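Local coordinates for uncharacterized protein MJ1460 (Methanocaldococcus jannaschii DSM 2661, PDB 2OSO) that is of unknown function but binds a zinc ion and belongs to the vinyl-4-reductase (V4R) domain proteins, forming a two-chain assembly, at residues K77-G82 / A121-G126. The protein carries 3 engineered substitutions. Numbering follows the deposited sequence.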
loop_
_atom_site.group_PDB
_atom_site.type_symbol
_atom_site.label_atom_id
_atom_site.label_comp_id
_atom_site.label_asym_id
_atom_site.label_seq_id
_atom_site.Cartn_x
_atom_site.Cartn_y
_atom_site.Cartn_z
ATOM N N LYS A 77 -12.649 6.795 -7.513
ATOM C CA LYS A 77 -12.240 8.203 -7.342
ATOM C C LYS A 77 -11.595 8.453 -5.977
ATOM O O LYS A 77 -10.632 9.206 -5.886
ATOM C CB LYS A 77 -13.410 9.168 -7.527
ATOM C CG LYS A 77 -13.923 9.269 -8.944
ATOM C CD LYS A 77 -12.884 9.857 -9.918
ATOM C CE LYS A 77 -12.455 11.279 -9.528
ATOM N NZ LYS A 77 -11.805 12.065 -10.679
ATOM N N LEU A 78 -12.177 7.885 -4.920
ATOM C CA LEU A 78 -11.611 8.021 -3.565
ATOM C C LEU A 78 -10.212 7.426 -3.425
ATOM O O LEU A 78 -9.347 7.988 -2.732
ATOM C CB LEU A 78 -12.535 7.362 -2.561
ATOM C CG LEU A 78 -13.847 8.073 -2.296
ATOM C CD1 LEU A 78 -14.703 7.243 -1.330
ATOM C CD2 LEU A 78 -13.602 9.500 -1.773
HETATM N N MSE A 79 -9.981 6.300 -4.096
HETATM C CA MSE A 79 -8.685 5.651 -4.095
HETATM C C MSE A 79 -7.666 6.407 -4.967
HETATM O O MSE A 79 -6.460 6.160 -4.872
HETATM C CB MSE A 79 -8.845 4.229 -4.595
HETATM C CG MSE A 79 -9.611 3.300 -3.740
HETATM SE SE MSE A 79 -9.510 1.440 -4.460
HETATM C CE MSE A 79 -7.729 0.978 -3.851
ATOM N N ASN A 80 -8.151 7.337 -5.798
ATOM C CA ASN A 80 -7.340 8.035 -6.777
ATOM C C ASN A 80 -6.829 7.067 -7.838
ATOM O O ASN A 80 -5.740 7.237 -8.470
ATOM C CB ASN A 80 -6.219 8.863 -6.116
ATOM C CG ASN A 80 -5.763 9.994 -6.992
ATOM O OD1 ASN A 80 -6.534 10.462 -7.823
ATOM N ND2 ASN A 80 -4.505 10.431 -6.843
ATOM N N PHE A 81 -7.671 6.077 -8.132
ATOM C CA PHE A 81 -7.347 5.051 -9.147
ATOM C C PHE A 81 -7.898 5.392 -10.540
ATOM O O PHE A 81 -7.635 4.683 -11.496
ATOM C CB PHE A 81 -7.863 3.674 -8.643
ATOM C CG PHE A 81 -6.831 2.868 -7.885
ATOM C CD1 PHE A 81 -5.808 3.484 -7.186
ATOM C CD2 PHE A 81 -6.922 1.491 -7.859
ATOM C CE1 PHE A 81 -4.854 2.752 -6.543
ATOM C CE2 PHE A 81 -6.004 0.731 -7.229
ATOM C CZ PHE A 81 -4.935 1.355 -6.544
ATOM N N GLY A 82 -8.624 6.510 -10.654
ATOM C CA GLY A 82 -9.153 6.989 -11.919
ATOM C C GLY A 82 -10.663 6.954 -12.079
ATOM O O GLY A 82 -11.411 6.692 -11.132
ATOM N N ALA A 121 -7.705 -5.178 -12.001
ATOM C CA ALA A 121 -8.537 -6.164 -12.694
ATOM C C ALA A 121 -9.142 -7.131 -11.670
ATOM O O ALA A 121 -10.324 -7.445 -11.750
ATOM C CB ALA A 121 -7.726 -6.923 -13.823
ATOM N N GLY A 122 -8.351 -7.523 -10.672
ATOM C CA GLY A 122 -8.825 -8.345 -9.559
ATOM C C GLY A 122 -9.862 -7.614 -8.764
ATOM O O GLY A 122 -10.927 -8.188 -8.339
ATOM N N ILE A 123 -9.552 -6.364 -8.456
ATOM C CA ILE A 123 -10.518 -5.548 -7.675
ATOM C C ILE A 123 -11.891 -5.553 -8.377
ATOM O O ILE A 123 -12.925 -5.755 -7.758
ATOM C CB ILE A 123 -10.080 -4.130 -7.503
ATOM C CG1 ILE A 123 -8.873 -4.060 -6.526
ATOM C CG2 ILE A 123 -11.250 -3.309 -6.888
ATOM C CD1 ILE A 123 -8.267 -2.632 -6.466
ATOM N N LEU A 124 -11.865 -5.364 -9.673
ATOM C CA LEU A 124 -13.086 -5.264 -10.489
ATOM C C LEU A 124 -13.852 -6.573 -10.478
ATOM O O LEU A 124 -15.064 -6.573 -10.342
ATOM C CB LEU A 124 -12.737 -4.847 -11.920
ATOM C CG LEU A 124 -12.403 -3.369 -12.105
ATOM C CD1 LEU A 124 -11.879 -3.164 -13.527
ATOM C CD2 LEU A 124 -13.573 -2.455 -11.782
ATOM N N ALA A 125 -13.145 -7.694 -10.539
ATOM C CA ALA A 125 -13.792 -8.993 -10.467
ATOM C C ALA A 125 -14.479 -9.199 -9.135
ATOM O O ALA A 125 -15.602 -9.721 -9.078
ATOM C CB ALA A 125 -12.772 -10.139 -10.712
ATOM N N GLY A 126 -13.778 -8.802 -8.061
ATOM C CA GLY A 126 -14.287 -8.969 -6.729
ATOM C C GLY A 126 -15.481 -8.090 -6.451
ATOM O O GLY A 126 -16.456 -8.536 -5.814
#
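The delta methyl of I123 reaches out from helix 118-132 to the place where F81 and M79, a selenomethionine, come together at the C-terminal end of helix 69-79. I123 CD1 lies 4.1 Å from F81 CE2, approaching the ring obliquely, and the two side chains cross at about a right angle. A second, looser approach sets the same methyl 4.5 Å from M79 CE. On I123, CG1 sits anti to the carbonyl carbon (chi1 -71°) and the chain is extended beyond it (chi2 172°); this branch and the F81 ring reach toward each other and together span the 11.2 Å between the CA atoms of F81 and I123. Within 77-82, the M79 methyl CE lies 3.8 Å above one face of the F81 ring, two residues further on, displaced toward the rim.

The backbone turn places M79 and F81 side by side. N80 leaves the helix with positive phi (65°) in a Schellman motif, in which N80 N hydrogen-bonds to K77 O at 3.1 Å, and this turn brings F81 round beside M79, so that both side chains set out toward 121-126. F76 and F60 add aromatic neighbours: F76 touches both F81 and I123, while F60, on helix 53-64, touches M79 and I123. F119 and I120 also pack on F81, and Y32 and I28 of the second subunit touch M79 and F81 respectively.

With 77 Å² buried between the segments and all three touching residues buried, the end of helix 69-79 meets helix 118-132 of the V4R domain through apolar van der Waals contact at one methyl. Such contacts are non-directional, so shape and burial, not any polar bond between the segments, set how I123 fits against F81 and M79.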